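Local coordinates for nucleoplasmin-like protein (Drosophila melanogaster, PDB 1NLQ) that binds core histones and functions in the ATP-facilitated assembly of approximately regularly spaced nucleosomal arrays, at residues V50-T55 with S59-I64; S5-T10 with V18-D23. One frame throughout, in Å; residues are numbered along the deposited sequence.

Interaction 1. Residues V50-T55 with S59-I64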
loop_
_atom_site.group_PDB
_atom_site.type_symbol
_atom_site.label_atom_id
_atom_site.label_comp_id
_atom_site.label_asym_id
_atom_site.label_seq_id
_atom_site.Cartn_x
_atom_site.Cartn_y
_atom_site.Cartn_z
ATOM N N VAL A 50 -7.440 -18.177 -2.040
ATOM C CA VAL A 50 -7.618 -17.340 -3.214
ATOM C C VAL A 50 -9.039 -16.826 -3.348
ATOM O O VAL A 50 -9.995 -17.600 -3.299
ATOM C CB VAL A 50 -7.248 -18.132 -4.497
ATOM C CG1 VAL A 50 -7.404 -17.255 -5.732
ATOM C CG2 VAL A 50 -5.824 -18.644 -4.375
ATOM N N VAL A 51 -9.164 -15.513 -3.508
ATOM C CA VAL A 51 -10.460 -14.870 -3.675
ATOM C C VAL A 51 -10.564 -14.449 -5.131
ATOM O O VAL A 51 -9.663 -13.818 -5.669
ATOM C CB VAL A 51 -10.600 -13.616 -2.787
ATOM C CG1 VAL A 51 -11.937 -12.935 -3.042
ATOM C CG2 VAL A 51 -10.475 -13.998 -1.323
ATOM N N GLU A 52 -11.660 -14.821 -5.772
ATOM C CA GLU A 52 -11.870 -14.479 -7.166
ATOM C C GLU A 52 -13.012 -13.488 -7.254
ATOM O O GLU A 52 -14.020 -13.638 -6.564
ATOM C CB GLU A 52 -12.230 -15.732 -7.954
ATOM C CG GLU A 52 -12.561 -15.461 -9.405
ATOM C CD GLU A 52 -13.354 -16.586 -10.016
ATOM O OE1 GLU A 52 -12.794 -17.682 -10.227
ATOM O OE2 GLU A 52 -14.553 -16.365 -10.275
ATOM N N VAL A 53 -12.859 -12.467 -8.086
ATOM C CA VAL A 53 -13.915 -11.484 -8.242
ATOM C C VAL A 53 -14.618 -11.756 -9.568
ATOM O O VAL A 53 -13.985 -12.136 -10.551
ATOM C CB VAL A 53 -13.363 -10.022 -8.210
ATOM C CG1 VAL A 53 -12.516 -9.738 -9.432
ATOM C CG2 VAL A 53 -14.518 -9.036 -8.145
ATOM N N ASN A 54 -15.938 -11.587 -9.572
ATOM C CA ASN A 54 -16.733 -11.817 -10.768
ATOM C C ASN A 54 -17.655 -10.649 -11.064
ATOM O O ASN A 54 -18.382 -10.184 -10.193
ATOM C CB ASN A 54 -17.602 -13.067 -10.615
ATOM C CG ASN A 54 -16.790 -14.324 -10.444
ATOM O OD1 ASN A 54 -16.376 -14.675 -9.331
ATOM N ND2 ASN A 54 -16.536 -15.012 -11.552
ATOM N N THR A 55 -17.618 -10.172 -12.297
ATOM C CA THR A 55 -18.498 -9.092 -12.710
ATOM C C THR A 55 -18.928 -9.393 -14.134
ATOM O O THR A 55 -18.119 -9.361 -15.053
ATOM C CB THR A 55 -17.801 -7.717 -12.667
ATOM O OG1 THR A 55 -17.722 -7.253 -11.313
ATOM C CG2 THR A 55 -18.585 -6.710 -13.481
ATOM N N SER A 59 -17.262 -9.150 -18.368
ATOM C CA SER A 59 -16.741 -10.485 -18.652
ATOM C C SER A 59 -15.539 -10.720 -17.752
ATOM O O SER A 59 -14.526 -11.310 -18.163
ATOM C CB SER A 59 -16.323 -10.593 -20.121
ATOM O OG SER A 59 -17.444 -10.405 -20.978
ATOM N N VAL A 60 -15.670 -10.234 -16.523
ATOM C CA VAL A 60 -14.620 -10.325 -15.528
ATOM C C VAL A 60 -14.738 -11.488 -14.553
ATOM O O VAL A 60 -15.761 -11.679 -13.897
ATOM C CB VAL A 60 -14.529 -9.004 -14.719
ATOM C CG1 VAL A 60 -13.821 -9.241 -13.388
ATOM C CG2 VAL A 60 -13.751 -7.966 -15.523
ATOM N N GLN A 61 -13.664 -12.267 -14.496
ATOM C CA GLN A 61 -13.523 -13.397 -13.592
ATOM C C GLN A 61 -12.019 -13.565 -13.432
ATOM O O GLN A 61 -11.328 -14.042 -14.340
ATOM C CB GLN A 61 -14.146 -14.679 -14.152
ATOM C CG GLN A 61 -13.834 -15.901 -13.280
ATOM C CD GLN A 61 -14.734 -17.097 -13.553
ATOM O OE1 GLN A 61 -15.877 -17.160 -13.086
ATOM N NE2 GLN A 61 -14.216 -18.056 -14.313
ATOM N N ILE A 62 -11.515 -13.169 -12.269
ATOM C CA ILE A 62 -10.085 -13.229 -12.025
ATOM C C ILE A 62 -9.787 -13.132 -10.531
ATOM O O ILE A 62 -10.485 -12.433 -9.803
ATOM C CB ILE A 62 -9.392 -12.049 -12.750
ATOM C CG1 ILE A 62 -7.870 -12.181 -12.670
ATOM C CG2 ILE A 62 -9.830 -10.733 -12.112
ATOM C CD1 ILE A 62 -7.129 -11.126 -13.505
ATOM N N PRO A 63 -8.759 -13.857 -10.054
ATOM C CA PRO A 63 -8.409 -13.804 -8.628
ATOM C C PRO A 63 -7.930 -12.387 -8.283
ATOM O O PRO A 63 -7.181 -11.785 -9.056
ATOM C CB PRO A 63 -7.277 -14.827 -8.514
ATOM C CG PRO A 63 -7.606 -15.825 -9.593
ATOM C CD PRO A 63 -8.010 -14.925 -10.740
ATOM N N ILE A 64 -8.368 -11.846 -7.145
ATOM C CA ILE A 64 -7.931 -10.511 -6.749
ATOM C C ILE A 64 -7.108 -10.565 -5.477
ATOM O O ILE A 64 -6.594 -9.549 -5.002
ATOM C CB ILE A 64 -9.107 -9.526 -6.554
ATOM C CG1 ILE A 64 -10.118 -10.072 -5.543
ATOM C CG2 ILE A 64 -9.737 -9.219 -7.900
ATOM C CD1 ILE A 64 -11.180 -9.035 -5.184
#

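Interaction 2. Residues S5-T10 with V18-D23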
loop_
_atom_site.group_PDB
_atom_site.type_symbol
_atom_site.label_atom_id
_atom_site.label_comp_id
_atom_site.label_asym_id
_atom_site.label_seq_id
_atom_site.Cartn_x
_atom_site.Cartn_y
_atom_site.Cartn_z
ATOM N N SER A 5 -20.554 4.066 3.060
ATOM C CA SER A 5 -20.746 3.127 4.149
ATOM C C SER A 5 -19.577 2.153 4.129
ATOM O O SER A 5 -19.064 1.802 3.065
ATOM C CB SER A 5 -22.046 2.352 3.973
ATOM O OG SER A 5 -22.191 1.382 4.994
ATOM N N PHE A 6 -19.156 1.727 5.312
ATOM C CA PHE A 6 -18.061 0.781 5.432
ATOM C C PHE A 6 -18.480 -0.566 4.859
ATOM O O PHE A 6 -19.613 -0.994 5.061
ATOM C CB PHE A 6 -17.680 0.612 6.901
ATOM C CG PHE A 6 -16.668 -0.462 7.138
ATOM C CD1 PHE A 6 -15.348 -0.290 6.744
ATOM C CD2 PHE A 6 -17.036 -1.657 7.745
ATOM C CE1 PHE A 6 -14.407 -1.291 6.948
ATOM C CE2 PHE A 6 -16.103 -2.666 7.956
ATOM C CZ PHE A 6 -14.785 -2.483 7.557
ATOM N N TYR A 7 -17.576 -1.225 4.134
ATOM C CA TYR A 7 -17.871 -2.535 3.563
ATOM C C TYR A 7 -16.944 -3.527 4.238
ATOM O O TYR A 7 -15.731 -3.324 4.274
ATOM C CB TYR A 7 -17.623 -2.560 2.044
ATOM C CG TYR A 7 -18.078 -3.847 1.363
ATOM C CD1 TYR A 7 -19.435 -4.152 1.225
ATOM C CD2 TYR A 7 -17.150 -4.748 0.838
ATOM C CE1 TYR A 7 -19.859 -5.330 0.570
ATOM C CE2 TYR A 7 -17.560 -5.920 0.184
ATOM C CZ TYR A 7 -18.913 -6.202 0.052
ATOM O OH TYR A 7 -19.314 -7.338 -0.615
ATOM N N GLY A 8 -17.521 -4.583 4.793
ATOM C CA GLY A 8 -16.733 -5.601 5.450
ATOM C C GLY A 8 -17.485 -6.908 5.423
ATOM O O GLY A 8 -18.519 -7.044 6.080
ATOM N N VAL A 9 -16.977 -7.865 4.653
ATOM C CA VAL A 9 -17.606 -9.178 4.540
ATOM C C VAL A 9 -16.579 -10.286 4.769
ATOM O O VAL A 9 -15.372 -10.078 4.595
ATOM C CB VAL A 9 -18.285 -9.353 3.164
ATOM C CG1 VAL A 9 -19.289 -8.239 2.954
ATOM C CG2 VAL A 9 -17.245 -9.342 2.043
ATOM N N THR A 10 -17.064 -11.456 5.170
ATOM C CA THR A 10 -16.188 -12.588 5.453
ATOM C C THR A 10 -16.496 -13.781 4.549
ATOM O O THR A 10 -17.660 -14.058 4.241
ATOM C CB THR A 10 -16.324 -13.038 6.929
ATOM O OG1 THR A 10 -16.174 -11.909 7.805
ATOM C CG2 THR A 10 -15.269 -14.072 7.265
ATOM N N VAL A 18 -19.953 -13.997 -1.626
ATOM C CA VAL A 18 -20.623 -12.774 -1.199
ATOM C C VAL A 18 -20.829 -11.937 -2.454
ATOM O O VAL A 18 -19.924 -11.807 -3.284
ATOM C CB VAL A 18 -19.784 -11.971 -0.175
ATOM C CG1 VAL A 18 -20.524 -10.706 0.220
ATOM C CG2 VAL A 18 -19.520 -12.812 1.064
ATOM N N THR A 19 -22.034 -11.404 -2.613
ATOM C CA THR A 19 -22.352 -10.594 -3.771
ATOM C C THR A 19 -22.710 -9.173 -3.372
ATOM O O THR A 19 -23.418 -8.948 -2.390
ATOM C CB THR A 19 -23.541 -11.188 -4.569
ATOM O OG1 THR A 19 -23.190 -12.483 -5.071
ATOM C CG2 THR A 19 -23.901 -10.279 -5.735
ATOM N N TRP A 20 -22.195 -8.216 -4.132
ATOM C CA TRP A 20 -22.487 -6.810 -3.902
ATOM C C TRP A 20 -23.362 -6.389 -5.075
ATOM O O TRP A 20 -22.971 -6.520 -6.234
ATOM C CB TRP A 20 -21.209 -5.965 -3.896
ATOM C CG TRP A 20 -21.481 -4.488 -3.724
ATOM C CD1 TRP A 20 -21.938 -3.863 -2.596
ATOM C CD2 TRP A 20 -21.318 -3.460 -4.711
ATOM N NE1 TRP A 20 -22.066 -2.509 -2.817
ATOM C CE2 TRP A 20 -21.691 -2.236 -4.107
ATOM C CE3 TRP A 20 -20.887 -3.452 -6.044
ATOM C CZ2 TRP A 20 -21.649 -1.017 -4.794
ATOM C CZ3 TRP A 20 -20.844 -2.234 -6.729
ATOM C CH2 TRP A 20 -21.224 -1.033 -6.097
ATOM N N ASP A 21 -24.551 -5.898 -4.778
ATOM C CA ASP A 21 -25.442 -5.472 -5.844
ATOM C C ASP A 21 -26.457 -4.489 -5.316
ATOM O O ASP A 21 -27.667 -4.674 -5.491
ATOM C CB ASP A 21 -26.157 -6.669 -6.453
ATOM C CG ASP A 21 -26.903 -6.310 -7.715
ATOM O OD1 ASP A 21 -27.476 -7.225 -8.333
ATOM O OD2 ASP A 21 -26.914 -5.113 -8.089
ATOM N N VAL A 22 -25.934 -3.437 -4.688
ATOM C CA VAL A 22 -26.719 -2.364 -4.098
ATOM C C VAL A 22 -27.838 -1.808 -4.973
ATOM O O VAL A 22 -27.598 -0.973 -5.852
ATOM C CB VAL A 22 -25.797 -1.189 -3.692
ATOM C CG1 VAL A 22 -26.619 -0.004 -3.207
ATOM C CG2 VAL A 22 -24.840 -1.647 -2.619
ATOM N N ASP A 23 -29.062 -2.263 -4.712
ATOM C CA ASP A 23 -30.224 -1.793 -5.450
ATOM C C ASP A 23 -30.121 -2.139 -6.934
ATOM O O ASP A 23 -30.196 -1.262 -7.804
ATOM C CB ASP A 23 -30.368 -0.285 -5.238
ATOM C CG ASP A 23 -30.717 0.055 -3.799
ATOM O OD1 ASP A 23 -30.385 1.170 -3.334
ATOM O OD2 ASP A 23 -31.331 -0.815 -3.134
HETATM O O HOH W 1 -22.012 -7.592 -0.383
#

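Interaction 1. Residues V50-T55 with S59-I64
The beta hairpin of strands 48-55 and 60-68, at one margin of a four-stranded antiparallel sheet, brings V53 against I62 and N54 against Q61. V53 and I62 are a hydrogen-bonded pair: V53 N to I62 O is 2.9 Å, and I62 N returns to V53 O at 3.2 Å. T55 N reaches V60 O near the turn, and I64 N reaches V51 O farther along.

Three polar side chains gather on the face of E52, N54 and Q61. N54 and Q61 lie side by side, with their amide planes nearly perpendicular, 87° apart. N54 ND2 makes a weak, bent bond to Q61 OE1 at 2.7 Å. The same nitrogen gives a bond to E52 OE2, also 2.7 Å, and meets that oxygen nearly along its C-O axis. The E52 chain runs out with CG anti to its backbone N (chi1 176°), which carries the carboxylate across to Q61, where E52 OE2 lies 3.1 Å from Q61 CG. A leucine at E52 would probably leave N54 ND2 without its carboxylate partner and the N54 amide freer to turn.

The face of V53 and V60 is largely apolar. V53 CG1 presses on I64 CG2 at 3.2 Å, tighter than usual, and the two side chains cross at about a right angle. F88 touches both, and F81 of the facing sheet also packs on V53. I62 and I64 pack against T10 and H100 of a neighbouring subunit. This is an antiparallel hairpin of the nucleoplasmin jelly roll, in the protein's N-terminal core, with one part turned inward and another to the pentamer interface.

Interaction 2. Residues S5-T10 with V18-D23
V18, Y7 and W20 bury the most surface where strand 4-11 faces strand 17-20. The two strands belong to different sheets. They run roughly antiparallel, but their axes stay 8.8 Å apart, and side chains bridge the gap.

V18 is central. Its CG1 points into the space between the sheets. This methyl, V18 CG1, lies 3.7 Å from Y7 OH and 3.9 Å from V9 CG1. The other methyl, V18 CG2, comes to 3.9 Å from the backbone oxygen T10 O. V9 crosses V18 at a slant and brings both of its methyls near V18 CG1.

Y7 reaches inward from the opposite strand and slides past V18 in the reverse direction. With chi1 at -173° its ring is extended away from the backbone N and spans the gap. The hydroxyl, Y7 OH, ends beside W20 CB at 4.0 Å. The Y7 ring and the five-membered ring of W20 have their planes 78° apart and meet obliquely, with Y7 CE1 4.1 Å from W20 CD1. L32 touches both aromatic side chains, while F88 also packs on Y7 and V86 on W20.

The polar ends have partners of their own. A water in the plane of the Y7 ring, at its edge, is hydrogen-bonded to Y7 OH at 2.7 Å. The same water donates to T19 O at 2.8 Å, so it links the tyrosine to the backbone of the other strand. W20 NE1 is bonded to N103 OD1 on strand 97-104.

The chemistry implies a mainly apolar join between two sheets, and a water bridge that gives the tyrosine hydroxyl a polar partner beside V18 and W20 carbons.

Overall arrangement
From the N terminus, interaction 2 comes first. It closes a short loop between strands 4-11 and 17-20, which lie in opposite sheets. The chain then goes through strand 31-39 before interaction 1 closes the tight turn between strands 48-55 and 60-68. The two contacts follow in series and do not cross. Their centres are 15 Å apart and they do not touch. Strands 17-20 and 60-68 are the outermost strands of one sheet within the chain, with 86-92 and 48-55 between them. Interaction 1 therefore works within that sheet, while interaction 2 ties its other margin to the facing sheet.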